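Local coordinates for protein putative nucleotide sugar epimerase/ dehydratase (PDB 2Q1S) that binds NADH in a Rossmann fold and probably acts as a nucleotide-sugar epimerase or dehydratase in the biosynthesis of lipopolysaccharide O-antigen, at residues A[215-220]-A[351-356]; A[229-234]-A[370-375]; A[236-241]-A[248-253]; A[299-304]-A[308-313]. All blocks are in the same frame, centred on the assembly; numbering follows the deposited sequence.

Contact 1. Residues A[215-220]-A[351-356]; sequences GEILGA and IEWTKA
The loop that follows strand 203-212 of the Rossmann-type domain meets helix 343-356 here, where the indole of Trp353 lies against the backbone of Gly215. A chi1 of 173° swings the indole out from the helix and lays its six-membered ring against Gly215. Gly215 N sits over one face of the ring system, 3.3 Å from Trp353 CZ2, and Gly215 CA makes a CH-pi contact 4.0 Å from the centroid of the six-membered ring. Glu216 O comes within 3.6 Å of Trp353 CZ3. Ile217 instead approaches the rim of the indole in its plane, with CG1 3.8 Å from Trp353 CH2. A type II turn from Ile217 to Ala220, closed by the bond from Ala220 N to Ile217 O, then redirects the loop. Glu216 leaves the backbone directed away from the helix, and its OE2 forms a salt bridge with NE of Arg232, a residue of the NADH site. Helix 358-366 packs against both partners, touching Ile217 through Ile364 and Trp353 through Ile361, while Pro236 of helix 234-243 touches Glu216.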
loop_
_atom_site.group_PDB
_atom_site.type_symbol
_atom_site.label_atom_id
_atom_site.label_comp_id
_atom_site.label_asym_id
_atom_site.label_seq_id
_atom_site.Cartn_x
_atom_site.Cartn_y
_atom_site.Cartn_z
ATOM N N GLY A 215 27.394 5.794 -12.845
ATOM C CA GLY A 215 26.142 5.432 -13.505
ATOM C C GLY A 215 24.920 6.189 -13.009
ATOM O O GLY A 215 23.877 6.112 -13.647
ATOM N N GLU A 216 25.061 6.946 -11.914
ATOM C CA GLU A 216 24.009 7.876 -11.478
ATOM C C GLU A 216 24.249 9.196 -12.153
ATOM O O GLU A 216 25.252 9.870 -11.870
ATOM C CB GLU A 216 23.992 8.073 -9.950
ATOM C CG GLU A 216 22.846 9.001 -9.553
ATOM C CD GLU A 216 22.547 9.080 -8.078
ATOM O OE1 GLU A 216 23.396 8.728 -7.232
ATOM O OE2 GLU A 216 21.421 9.523 -7.754
ATOM N N ILE A 217 23.337 9.543 -13.074
ATOM C CA ILE A 217 23.484 10.728 -13.921
ATOM C C ILE A 217 22.511 11.804 -13.447
ATOM O O ILE A 217 21.296 11.607 -13.513
ATOM C CB ILE A 217 23.181 10.376 -15.402
ATOM C CG1 ILE A 217 24.151 9.301 -15.912
ATOM C CG2 ILE A 217 23.178 11.671 -16.288
ATOM C CD1 ILE A 217 23.747 8.591 -17.255
ATOM N N LEU A 218 23.038 12.952 -13.020
ATOM C CA LEU A 218 22.162 14.079 -12.672
ATOM C C LEU A 218 21.261 14.393 -13.862
ATOM O O LEU A 218 21.736 14.434 -14.993
ATOM C CB LEU A 218 22.982 15.319 -12.285
ATOM C CG LEU A 218 23.917 15.163 -11.069
ATOM C CD1 LEU A 218 24.758 16.422 -10.889
ATOM C CD2 LEU A 218 23.171 14.867 -9.764
ATOM N N GLY A 219 19.947 14.554 -13.610
ATOM C CA GLY A 219 19.031 14.934 -14.705
ATOM C C GLY A 219 18.555 13.740 -15.534
ATOM O O GLY A 219 17.831 13.928 -16.507
ATOM N N ALA A 220 18.954 12.522 -15.182
ATOM C CA ALA A 220 18.525 11.353 -15.953
ATOM C C ALA A 220 16.995 11.271 -16.080
ATOM O O ALA A 220 16.268 11.450 -15.100
ATOM C CB ALA A 220 19.095 10.071 -15.370
ATOM N N ILE A 351 34.148 9.720 -8.862
ATOM C CA ILE A 351 34.705 10.953 -9.418
ATOM C C ILE A 351 35.410 10.649 -10.755
ATOM O O ILE A 351 35.234 11.361 -11.742
ATOM C CB ILE A 351 35.645 11.616 -8.384
ATOM C CG1 ILE A 351 34.832 12.124 -7.175
ATOM C CG2 ILE A 351 36.513 12.756 -9.032
ATOM C CD1 ILE A 351 35.625 12.224 -5.867
ATOM N N GLU A 352 36.173 9.554 -10.812
ATOM C CA GLU A 352 36.845 9.202 -12.071
ATOM C C GLU A 352 35.814 9.050 -13.177
ATOM O O GLU A 352 35.950 9.632 -14.242
ATOM C CB GLU A 352 37.690 7.932 -11.918
ATOM C CG GLU A 352 38.904 8.115 -11.055
ATOM N N TRP A 353 34.734 8.309 -12.895
ATOM C CA TRP A 353 33.691 8.112 -13.897
ATOM C C TRP A 353 32.993 9.420 -14.280
ATOM O O TRP A 353 32.692 9.655 -15.457
ATOM C CB TRP A 353 32.657 7.080 -13.401
ATOM C CG TRP A 353 31.461 6.961 -14.311
ATOM C CD1 TRP A 353 31.317 6.138 -15.403
ATOM C CD2 TRP A 353 30.223 7.680 -14.188
ATOM N NE1 TRP A 353 30.046 6.296 -15.949
ATOM C CE2 TRP A 353 29.378 7.262 -15.251
ATOM C CE3 TRP A 353 29.755 8.652 -13.288
ATOM C CZ2 TRP A 353 28.066 7.772 -15.427
ATOM C CZ3 TRP A 353 28.430 9.164 -13.461
ATOM C CH2 TRP A 353 27.634 8.741 -14.552
ATOM N N THR A 354 32.717 10.260 -13.289
ATOM C CA THR A 354 32.036 11.533 -13.540
ATOM C C THR A 354 32.880 12.456 -14.436
ATOM O O THR A 354 32.366 13.069 -15.379
ATOM C CB THR A 354 31.659 12.227 -12.218
ATOM O OG1 THR A 354 31.020 11.266 -11.364
ATOM C CG2 THR A 354 30.729 13.437 -12.475
ATOM N N LYS A 355 34.173 12.531 -14.140
ATOM C CA LYS A 355 35.110 13.303 -14.975
ATOM C C LYS A 355 35.096 12.828 -16.424
ATOM O O LYS A 355 34.972 13.634 -17.349
ATOM C CB LYS A 355 36.531 13.204 -14.427
ATOM C CG LYS A 355 36.763 13.959 -13.148
ATOM C CD LYS A 355 38.224 13.846 -12.693
ATOM C CE LYS A 355 39.138 14.602 -13.610
ATOM N N ALA A 356 35.210 11.515 -16.616
ATOM C CA ALA A 356 35.276 10.935 -17.952
ATOM C C ALA A 356 33.991 11.192 -18.744
ATOM O O ALA A 356 34.026 11.281 -19.969
ATOM C CB ALA A 356 35.561 9.441 -17.861
#

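Contact 2. Residues A[229-234]-A[370-375]; sequences TVWRNV and SALATY. With NAI (1,4-dihydronicotinamide adenine dinucleotide), chain B.
Val230 and Leu372 meet at about a right angle where the loop before helix 234-243 faces the C-terminal helix 369-374. Val230 is buried, and its CG2, placed anti to the carbonyl carbon, lies 4.2 Å from Leu372 CG. Its other methyl, CG1, sits over the centre of the Trp231 indole, and the two methyls thus face different partners. The Trp231 side is looser: NE1 is 4.5 Å from Leu372 CD1, and both residues are partly exposed. The helix ends in exposed residues, among them Thr374, whose OG1 bonds back to Ser370 O at 3.1 Å. Two residues beyond Val230, Arg232 turns the other way, its chain bent at chi3 (57°), toward the cofactor. Its NH2 donates to O2A of the NADH pyrophosphate at 3.0 Å, with an N-H...O angle of 159° and the oxygen in the guanidinium plane. Glu216 at NE and the carbonyl of Ser68 at NH1 hold the same group, a grip that fixes its rotation; its positive charge probably helps to balance that of the phosphate.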
loop_
_atom_site.group_PDB
_atom_site.type_symbol
_atom_site.label_atom_id
_atom_site.label_comp_id
_atom_site.label_asym_id
_atom_site.label_seq_id
_atom_site.Cartn_x
_atom_site.Cartn_y
_atom_site.Cartn_z
ATOM N N THR A 229 14.951 16.211 -9.796
ATOM C CA THR A 229 15.149 15.486 -11.050
ATOM C C THR A 229 16.596 15.700 -11.515
ATOM O O THR A 229 17.269 14.776 -11.986
ATOM C CB THR A 229 14.180 15.972 -12.153
ATOM O OG1 THR A 229 12.855 15.478 -11.899
ATOM C CG2 THR A 229 14.622 15.494 -13.555
ATOM N N VAL A 230 17.067 16.932 -11.357
ATOM C CA VAL A 230 18.473 17.247 -11.672
ATOM C C VAL A 230 19.388 16.828 -10.505
ATOM O O VAL A 230 20.207 15.928 -10.655
ATOM C CB VAL A 230 18.655 18.715 -12.046
ATOM C CG1 VAL A 230 20.144 18.990 -12.275
ATOM C CG2 VAL A 230 17.877 19.016 -13.333
ATOM N N TRP A 231 19.176 17.450 -9.343
ATOM C CA TRP A 231 19.978 17.254 -8.141
ATOM C C TRP A 231 19.456 16.052 -7.378
ATOM O O TRP A 231 18.808 16.179 -6.339
ATOM C CB TRP A 231 19.940 18.542 -7.294
ATOM C CG TRP A 231 20.233 19.776 -8.130
ATOM C CD1 TRP A 231 19.371 20.791 -8.465
ATOM C CD2 TRP A 231 21.462 20.057 -8.809
ATOM N NE1 TRP A 231 20.019 21.719 -9.282
ATOM C CE2 TRP A 231 21.305 21.294 -9.499
ATOM C CE3 TRP A 231 22.704 19.407 -8.864
ATOM C CZ2 TRP A 231 22.336 21.865 -10.256
ATOM C CZ3 TRP A 231 23.726 19.969 -9.616
ATOM C CH2 TRP A 231 23.536 21.194 -10.300
ATOM N N ARG A 232 19.779 14.875 -7.897
ATOM C CA ARG A 232 19.161 13.619 -7.453
ATOM C C ARG A 232 19.480 13.230 -6.029
ATOM O O ARG A 232 18.607 12.733 -5.307
ATOM C CB ARG A 232 19.604 12.463 -8.343
ATOM C CG ARG A 232 19.034 12.481 -9.735
ATOM C CD ARG A 232 19.711 11.379 -10.544
ATOM N NE ARG A 232 19.607 10.003 -10.020
ATOM C CZ ARG A 232 18.908 9.036 -10.608
ATOM N NH1 ARG A 232 18.168 9.336 -11.687
ATOM N NH2 ARG A 232 18.980 7.778 -10.174
ATOM N N ASN A 233 20.749 13.399 -5.659
ATOM C CA ASN A 233 21.250 12.938 -4.368
ATOM C C ASN A 233 22.518 13.727 -4.046
ATOM O O ASN A 233 23.139 14.302 -4.945
ATOM C CB ASN A 233 21.568 11.445 -4.467
ATOM C CG ASN A 233 20.343 10.574 -4.246
ATOM O OD1 ASN A 233 19.710 10.639 -3.185
ATOM N ND2 ASN A 233 20.027 9.724 -5.215
ATOM N N VAL A 234 22.892 13.733 -2.770
ATOM C CA VAL A 234 23.966 14.591 -2.281
ATOM C C VAL A 234 25.314 14.262 -2.935
ATOM O O VAL A 234 26.037 15.167 -3.339
ATOM C CB VAL A 234 24.050 14.616 -0.736
ATOM C CG1 VAL A 234 24.316 13.208 -0.156
ATOM C CG2 VAL A 234 25.049 15.674 -0.235
ATOM N N SER A 370 14.757 24.792 -18.648
ATOM C CA SER A 370 13.489 25.522 -18.682
ATOM C C SER A 370 12.564 25.174 -17.505
ATOM O O SER A 370 11.977 26.060 -16.884
ATOM C CB SER A 370 12.787 25.264 -20.017
ATOM O OG SER A 370 11.458 25.757 -20.012
ATOM N N ALA A 371 12.446 23.880 -17.208
ATOM C CA ALA A 371 11.652 23.387 -16.093
ATOM C C ALA A 371 12.221 23.932 -14.783
ATOM O O ALA A 371 11.463 24.433 -13.936
ATOM C CB ALA A 371 11.634 21.862 -16.083
ATOM N N LEU A 372 13.546 23.841 -14.641
ATOM C CA LEU A 372 14.267 24.411 -13.490
ATOM C C LEU A 372 14.005 25.894 -13.281
ATOM O O LEU A 372 13.899 26.349 -12.143
ATOM C CB LEU A 372 15.779 24.216 -13.637
ATOM C CG LEU A 372 16.514 22.981 -13.099
ATOM C CD1 LEU A 372 17.996 23.335 -12.905
ATOM C CD2 LEU A 372 15.926 22.432 -11.777
ATOM N N ALA A 373 13.925 26.637 -14.386
ATOM C CA ALA A 373 13.701 28.085 -14.342
ATOM C C ALA A 373 12.272 28.427 -13.895
ATOM O O ALA A 373 12.066 29.345 -13.094
ATOM C CB ALA A 373 14.009 28.727 -15.696
ATOM N N THR A 374 11.304 27.660 -14.401
ATOM C CA THR A 374 9.883 27.832 -14.071
ATOM C C THR A 374 9.526 27.399 -12.630
ATOM O O THR A 374 8.573 27.915 -12.041
ATOM C CB THR A 374 9.000 27.053 -15.084
ATOM O OG1 THR A 374 9.301 27.500 -16.416
ATOM C CG2 THR A 374 7.506 27.277 -14.817
ATOM N N TYR A 375 10.293 26.469 -12.066
ATOM C CA TYR A 375 9.919 25.847 -10.780
ATOM C C TYR A 375 9.655 26.829 -9.623
ATOM O O TYR A 375 10.579 27.475 -9.116
ATOM C CB TYR A 375 10.926 24.770 -10.336
ATOM C CG TYR A 375 10.477 24.043 -9.074
ATOM C CD1 TYR A 375 9.446 23.086 -9.122
ATOM C CD2 TYR A 375 11.050 24.326 -7.836
ATOM C CE1 TYR A 375 9.006 22.437 -7.978
ATOM C CE2 TYR A 375 10.619 23.667 -6.680
ATOM C CZ TYR A 375 9.593 22.724 -6.763
ATOM O OH TYR A 375 9.161 22.067 -5.632
HETATM P PA NAI B . 16.650 4.985 -10.651
HETATM O O1A NAI B . 15.570 6.002 -10.745
HETATM O O2A NAI B . 17.993 5.251 -11.371
HETATM O O5B NAI B . 16.154 3.580 -11.054
HETATM C C5B NAI B . 14.780 3.193 -11.159
HETATM C C4B NAI B . 14.454 2.732 -12.569
HETATM O O4B NAI B . 13.072 2.400 -12.632
HETATM C C3B NAI B . 14.708 3.860 -13.604
HETATM O O3B NAI B . 15.530 3.362 -14.673
HETATM C C2B NAI B . 13.311 4.152 -14.134
HETATM O O2B NAI B . 13.201 4.579 -15.527
HETATM C C1B NAI B . 12.613 2.804 -13.940
HETATM N N9A NAI B . 11.161 2.861 -13.954
HETATM C C8A NAI B . 10.364 3.829 -13.407
HETATM N N7A NAI B . 9.085 3.497 -13.592
HETATM C C5A NAI B . 9.013 2.304 -14.247
HETATM C C6A NAI B . 7.967 1.403 -14.752
HETATM N N6A NAI B . 6.660 1.656 -14.615
HETATM N N1A NAI B . 8.323 0.244 -15.389
HETATM C C2A NAI B . 9.647 -0.028 -15.544
HETATM N N3A NAI B . 10.678 0.718 -15.116
HETATM C C4A NAI B . 10.427 1.901 -14.451
HETATM O O3 NAI B . 16.931 4.883 -9.080
HETATM P PN NAI B . 17.895 3.855 -8.268
HETATM O O1N NAI B . 18.578 4.575 -7.217
HETATM O O2N NAI B . 18.601 3.029 -9.313
HETATM O O5D NAI B . 16.776 2.856 -7.611
HETATM C C5D NAI B . 16.759 1.443 -7.880
HETATM C C4D NAI B . 15.931 0.784 -6.775
HETATM O O4D NAI B . 16.606 0.935 -5.550
HETATM C C3D NAI B . 14.587 1.477 -6.546
HETATM O O3D NAI B . 13.612 0.451 -6.323
HETATM C C2D NAI B . 14.812 2.323 -5.330
HETATM O O2D NAI B . 13.571 2.565 -4.614
HETATM C C1D NAI B . 15.749 1.470 -4.520
HETATM N N1N NAI B . 16.537 2.207 -3.567
HETATM C C2N NAI B . 17.579 3.020 -3.940
HETATM C C3N NAI B . 18.338 3.697 -2.990
HETATM C C7N NAI B . 19.488 4.617 -3.386
HETATM O O7N NAI B . 20.123 5.162 -2.498
HETATM N N7N NAI B . 19.750 4.745 -4.711
HETATM C C4N NAI B . 18.079 3.506 -1.606
HETATM C C5N NAI B . 17.016 2.625 -1.254
HETATM C C6N NAI B . 16.295 1.970 -2.252
#

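Contact 3. Residues A[236-241]-A[248-253]; sequences PTFIYK and LPLENG
Phe238 of helix 234-243 packs against Leu248, Pro249 and Leu250 of the segment that leads back toward strand 257-262, in the beta-alpha-beta crossover from strand 203-212 through helix 234-243 to strand 257-262. The apolar contacts dominate. Leu248 lies over one face of the phenyl ring, its CB above the ring centre, and its CD1 is 3.8 Å from Phe238 CG. The side chains of Leu250 and Phe238 cross at about a right angle, with Leu250 CD2 4.0 Å from Phe238 CZ, and Pro249 CD is 4.2 Å from Phe238 CE1. The phenyl CG lies anti to the carbonyl carbon (chi1 -78°), which carries the ring out from the helix among these three residues. Ile293 and Ile300 of helix 293-304 also touch the ring.

Contacts with backbone oxygens form a second group. Pro249 O approaches the ring edge near its plane, 3.4 Å from Phe238 CE1, and Leu248 CD2 is 3.3 Å from Phe238 O.

Lys241 supplies the third kind, mainly through its aliphatic chain. Its CB touches Leu248 CD2, and the extended chain crosses Pro249 while its charged end makes a cation-pi interaction with Trp231. Pro249, which packs on both Phe238 and Lys241, is one of the residues seen to bind UDP in this protein. At the end of the lysine chain, NZ lies 3.8 Å from Pro249 CG.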
loop_
_atom_site.group_PDB
_atom_site.type_symbol
_atom_site.label_atom_id
_atom_site.label_comp_id
_atom_site.label_asym_id
_atom_site.label_seq_id
_atom_site.Cartn_x
_atom_site.Cartn_y
_atom_site.Cartn_z
ATOM N N PRO A 236 26.331 12.708 -6.026
ATOM C CA PRO A 236 26.548 13.206 -7.385
ATOM C C PRO A 236 26.424 14.739 -7.521
ATOM O O PRO A 236 27.089 15.343 -8.380
ATOM C CB PRO A 236 25.505 12.454 -8.216
ATOM C CG PRO A 236 24.424 12.124 -7.234
ATOM C CD PRO A 236 25.190 11.782 -5.982
ATOM N N THR A 237 25.606 15.342 -6.654
ATOM C CA THR A 237 25.511 16.806 -6.622
ATOM C C THR A 237 26.837 17.417 -6.216
ATOM O O THR A 237 27.343 18.310 -6.904
ATOM C CB THR A 237 24.393 17.273 -5.682
ATOM O OG1 THR A 237 23.142 16.895 -6.244
ATOM C CG2 THR A 237 24.388 18.789 -5.555
ATOM N N PHE A 238 27.391 16.930 -5.106
ATOM C CA PHE A 238 28.673 17.439 -4.609
ATOM C C PHE A 238 29.818 17.195 -5.583
ATOM O O PHE A 238 30.656 18.076 -5.773
ATOM C CB PHE A 238 29.025 16.827 -3.254
ATOM C CG PHE A 238 28.294 17.429 -2.088
ATOM C CD1 PHE A 238 27.303 18.400 -2.262
ATOM C CD2 PHE A 238 28.630 17.034 -0.802
ATOM C CE1 PHE A 238 26.644 18.945 -1.163
ATOM C CE2 PHE A 238 27.967 17.558 0.305
ATOM C CZ PHE A 238 26.973 18.523 0.127
ATOM N N ILE A 239 29.858 16.011 -6.191
ATOM C CA ILE A 239 30.921 15.673 -7.155
ATOM C C ILE A 239 30.854 16.605 -8.360
ATOM O O ILE A 239 31.876 17.161 -8.815
ATOM C CB ILE A 239 30.872 14.185 -7.577
ATOM C CG1 ILE A 239 31.299 13.312 -6.392
ATOM C CG2 ILE A 239 31.774 13.920 -8.784
ATOM C CD1 ILE A 239 31.125 11.807 -6.620
ATOM N N TYR A 240 29.641 16.791 -8.863
ATOM C CA TYR A 240 29.467 17.687 -10.004
ATOM C C TYR A 240 29.963 19.102 -9.673
ATOM O O TYR A 240 30.794 19.663 -10.412
ATOM C CB TYR A 240 28.002 17.720 -10.475
ATOM C CG TYR A 240 27.781 18.700 -11.604
ATOM C CD1 TYR A 240 28.129 18.375 -12.920
ATOM C CD2 TYR A 240 27.274 19.979 -11.349
ATOM C CE1 TYR A 240 27.965 19.301 -13.957
ATOM C CE2 TYR A 240 27.076 20.889 -12.370
ATOM C CZ TYR A 240 27.434 20.554 -13.668
ATOM O OH TYR A 240 27.251 21.476 -14.677
ATOM N N LYS A 241 29.477 19.661 -8.558
ATOM C CA LYS A 241 29.796 21.047 -8.180
ATOM C C LYS A 241 31.289 21.208 -7.873
ATOM O O LYS A 241 31.898 22.234 -8.219
ATOM C CB LYS A 241 28.927 21.514 -7.008
ATOM C CG LYS A 241 27.476 21.779 -7.406
ATOM C CD LYS A 241 26.567 22.097 -6.234
ATOM C CE LYS A 241 25.353 22.899 -6.743
ATOM N NZ LYS A 241 24.269 23.012 -5.731
ATOM N N LEU A 248 30.544 23.762 -2.166
ATOM C CA LEU A 248 29.551 22.729 -1.858
ATOM C C LEU A 248 28.619 23.215 -0.761
ATOM O O LEU A 248 29.076 23.481 0.352
ATOM C CB LEU A 248 30.231 21.427 -1.424
ATOM C CG LEU A 248 31.245 20.767 -2.369
ATOM C CD1 LEU A 248 31.573 19.381 -1.874
ATOM C CD2 LEU A 248 30.745 20.714 -3.812
ATOM N N PRO A 249 27.311 23.318 -1.059
ATOM C CA PRO A 249 26.395 23.809 -0.038
ATOM C C PRO A 249 26.131 22.750 1.035
ATOM O O PRO A 249 25.659 21.655 0.728
ATOM C CB PRO A 249 25.121 24.133 -0.826
ATOM C CG PRO A 249 25.176 23.263 -2.032
ATOM C CD PRO A 249 26.620 22.976 -2.319
ATOM N N LEU A 250 26.473 23.071 2.279
ATOM C CA LEU A 250 26.137 22.208 3.413
ATOM C C LEU A 250 24.926 22.779 4.130
ATOM O O LEU A 250 24.875 23.973 4.419
ATOM C CB LEU A 250 27.305 22.079 4.400
ATOM C CG LEU A 250 28.616 21.403 3.986
ATOM C CD1 LEU A 250 29.592 21.476 5.146
ATOM C CD2 LEU A 250 28.393 19.955 3.583
ATOM N N GLU A 251 23.941 21.927 4.387
ATOM C CA GLU A 251 22.796 22.323 5.193
ATOM C C GLU A 251 23.146 22.033 6.644
ATOM O O GLU A 251 23.508 20.902 6.990
ATOM C CB GLU A 251 21.531 21.566 4.769
ATOM N N ASN A 252 23.071 23.067 7.474
ATOM C CA ASN A 252 23.336 22.947 8.912
ATOM C C ASN A 252 24.759 22.485 9.251
ATOM O O ASN A 252 24.969 21.762 10.228
ATOM C CB ASN A 252 22.299 22.030 9.578
ATOM C CG ASN A 252 20.872 22.441 9.274
ATOM O OD1 ASN A 252 20.476 23.584 9.520
ATOM N ND2 ASN A 252 20.091 21.509 8.736
ATOM N N GLY A 253 25.729 22.902 8.442
ATOM C CA GLY A 253 27.130 22.565 8.688
ATOM C C GLY A 253 27.499 21.118 8.382
ATOM O O GLY A 253 28.610 20.681 8.709
#

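Contact 4. Residues A[299-304]-A[308-313]; sequences KINEIT and TELDRL
Two torsions of Asn301, a chi1 of -80° that sets CG anti to the carbonyl carbon and a chi2 of -12°, together point ND2 at Leu310 and at a bound water. Leu310 comes from the opposite direction, and its CG lies 3.8 Å from Asn301 ND2, with CD1 of the same leucine 4.1 Å from that nitrogen. Leu310 thus lies beside the amide nitrogen, which also donates to the water at 3.1 Å from Asn301 ND2. The water in turn donates to Glu309 O at 2.9 Å and is hydrogen-bonded to Thr308 OG1 at 2.8 Å. Three groups therefore hold it between the helix and the chain that returns beside it. Segment 308-313 runs back along helix 293-304, which follows strand 291-292, in the C-terminal part of this extended SDR-type fold. Asn306, in the connecting turn, donates to Asn301 OD1, so both ends of the amide are engaged and its orientation is set. In the last helical turn, Ile300 O accepts from Thr304 N and from Thr304 OG1, the hydroxyl at 2.7 Å; the two donors reach the oxygen from opposite faces of its carbonyl plane. Leu310 also packs on Ala297 and Thr298 of the same helix, and on Leu250.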
loop_
_atom_site.group_PDB
_atom_site.type_symbol
_atom_site.label_atom_id
_atom_site.label_comp_id
_atom_site.label_asym_id
_atom_site.label_seq_id
_atom_site.Cartn_x
_atom_site.Cartn_y
_atom_site.Cartn_z
ATOM N N LYS A 299 36.120 15.120 1.637
ATOM C CA LYS A 299 36.754 14.084 0.805
ATOM C C LYS A 299 36.629 14.382 -0.691
ATOM O O LYS A 299 37.599 14.295 -1.432
ATOM C CB LYS A 299 36.132 12.717 1.100
ATOM C CG LYS A 299 36.579 12.093 2.422
ATOM C CD LYS A 299 35.522 11.125 2.940
ATOM C CE LYS A 299 36.063 10.151 3.977
ATOM N NZ LYS A 299 36.703 10.744 5.167
ATOM N N ILE A 300 35.422 14.723 -1.127
ATOM C CA ILE A 300 35.184 15.088 -2.516
ATOM C C ILE A 300 36.024 16.307 -2.933
ATOM O O ILE A 300 36.633 16.323 -4.011
ATOM C CB ILE A 300 33.673 15.328 -2.772
ATOM C CG1 ILE A 300 32.903 14.013 -2.662
ATOM C CG2 ILE A 300 33.452 15.949 -4.166
ATOM C CD1 ILE A 300 31.384 14.192 -2.619
ATOM N N ASN A 301 36.070 17.325 -2.079
ATOM C CA ASN A 301 36.904 18.492 -2.357
ATOM C C ASN A 301 38.379 18.099 -2.483
ATOM O O ASN A 301 39.057 18.494 -3.436
ATOM C CB ASN A 301 36.684 19.584 -1.303
ATOM C CG ASN A 301 35.408 20.407 -1.550
ATOM O OD1 ASN A 301 34.787 20.338 -2.620
ATOM N ND2 ASN A 301 35.027 21.202 -0.558
ATOM N N GLU A 302 38.861 17.268 -1.556
ATOM C CA GLU A 302 40.274 16.886 -1.561
ATOM C C GLU A 302 40.642 16.045 -2.801
ATOM O O GLU A 302 41.706 16.246 -3.384
ATOM C CB GLU A 302 40.672 16.222 -0.233
ATOM C CG GLU A 302 40.647 14.688 -0.213
ATOM C CD GLU A 302 41.981 14.075 -0.646
ATOM O OE1 GLU A 302 43.003 14.790 -0.654
ATOM O OE2 GLU A 302 41.993 12.870 -0.985
ATOM N N ILE A 303 39.752 15.142 -3.215
ATOM C CA ILE A 303 39.986 14.302 -4.398
ATOM C C ILE A 303 39.908 15.115 -5.704
ATOM O O ILE A 303 40.686 14.876 -6.652
ATOM C CB ILE A 303 38.993 13.096 -4.470
ATOM C CG1 ILE A 303 39.116 12.177 -3.244
ATOM C CG2 ILE A 303 39.212 12.271 -5.742
ATOM C CD1 ILE A 303 37.952 11.176 -3.063
ATOM N N THR A 304 38.977 16.072 -5.759
ATOM C CA THR A 304 38.781 16.890 -6.965
ATOM C C THR A 304 39.716 18.086 -7.076
ATOM O O THR A 304 39.899 18.604 -8.172
ATOM C CB THR A 304 37.326 17.407 -7.113
ATOM O OG1 THR A 304 36.962 18.168 -5.956
ATOM C CG2 THR A 304 36.351 16.244 -7.298
ATOM N N THR A 308 37.567 25.717 -2.666
ATOM C CA THR A 308 36.564 26.618 -2.095
ATOM C C THR A 308 36.207 26.251 -0.652
ATOM O O THR A 308 36.476 25.134 -0.199
ATOM C CB THR A 308 35.286 26.667 -2.954
ATOM O OG1 THR A 308 34.815 25.333 -3.191
ATOM C CG2 THR A 308 35.563 27.353 -4.286
ATOM N N GLU A 309 35.604 27.199 0.063
ATOM C CA GLU A 309 35.327 27.052 1.492
ATOM C C GLU A 309 34.209 26.041 1.779
ATOM O O GLU A 309 33.369 25.759 0.915
ATOM C CB GLU A 309 34.978 28.411 2.108
ATOM N N LEU A 310 34.232 25.494 2.994
ATOM C CA LEU A 310 33.165 24.624 3.503
ATOM C C LEU A 310 32.607 25.162 4.819
ATOM O O LEU A 310 33.319 25.191 5.826
ATOM C CB LEU A 310 33.678 23.196 3.730
ATOM C CG LEU A 310 33.421 22.066 2.732
ATOM C CD1 LEU A 310 33.810 20.736 3.378
ATOM C CD2 LEU A 310 31.976 22.046 2.254
ATOM N N ASP A 311 31.338 25.577 4.815
ATOM C CA ASP A 311 30.677 26.018 6.048
ATOM C C ASP A 311 30.235 24.826 6.925
ATOM O O ASP A 311 29.032 24.558 7.054
ATOM C CB ASP A 311 29.492 26.948 5.736
ATOM N N ARG A 312 31.206 24.133 7.535
ATOM C CA ARG A 312 30.926 22.955 8.362
ATOM C C ARG A 312 30.885 23.264 9.857
ATOM O O ARG A 312 31.552 24.187 10.331
ATOM C CB ARG A 312 31.887 21.783 8.054
ATOM C CG ARG A 312 33.321 21.923 8.559
ATOM C CD ARG A 312 34.150 20.672 8.253
ATOM N NE ARG A 312 34.099 19.666 9.324
ATOM C CZ ARG A 312 34.661 18.457 9.261
ATOM N NH1 ARG A 312 35.326 18.073 8.177
ATOM N NH2 ARG A 312 34.564 17.622 10.290
ATOM N N LEU A 313 30.087 22.481 10.579
ATOM C CA LEU A 313 29.843 22.657 12.004
ATOM C C LEU A 313 30.081 21.331 12.723
ATOM O O LEU A 313 29.978 20.262 12.105
ATOM C CB LEU A 313 28.400 23.114 12.247
ATOM C CG LEU A 313 28.022 24.574 11.966
ATOM C CD1 LEU A 313 26.488 24.731 11.979
ATOM C CD2 LEU A 313 28.690 25.533 12.934
HETATM O O HOH W 1 33.524 23.795 -1.201
#

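In the fold
From the N terminus, the loop after strand 203-212 supplies the first halves of contacts 1 and 2. Both close only near the C terminus, on helices 343-356 and 369-374, and they cross because their segments alternate along the chain. Contacts 3 and 4 fall within both of these long loops and follow one another in series: contact 3 joins helix 234-243 to its return toward strand 257-262, and contact 4 folds the chain back on helix 293-304. Contacts 3 and 4 adjoin through Phe238 with Ile300 and through a probable hydrogen bond between Gly253 and Leu313. Ile351 ties contact 1 to both, touching Ile239 and Ile303.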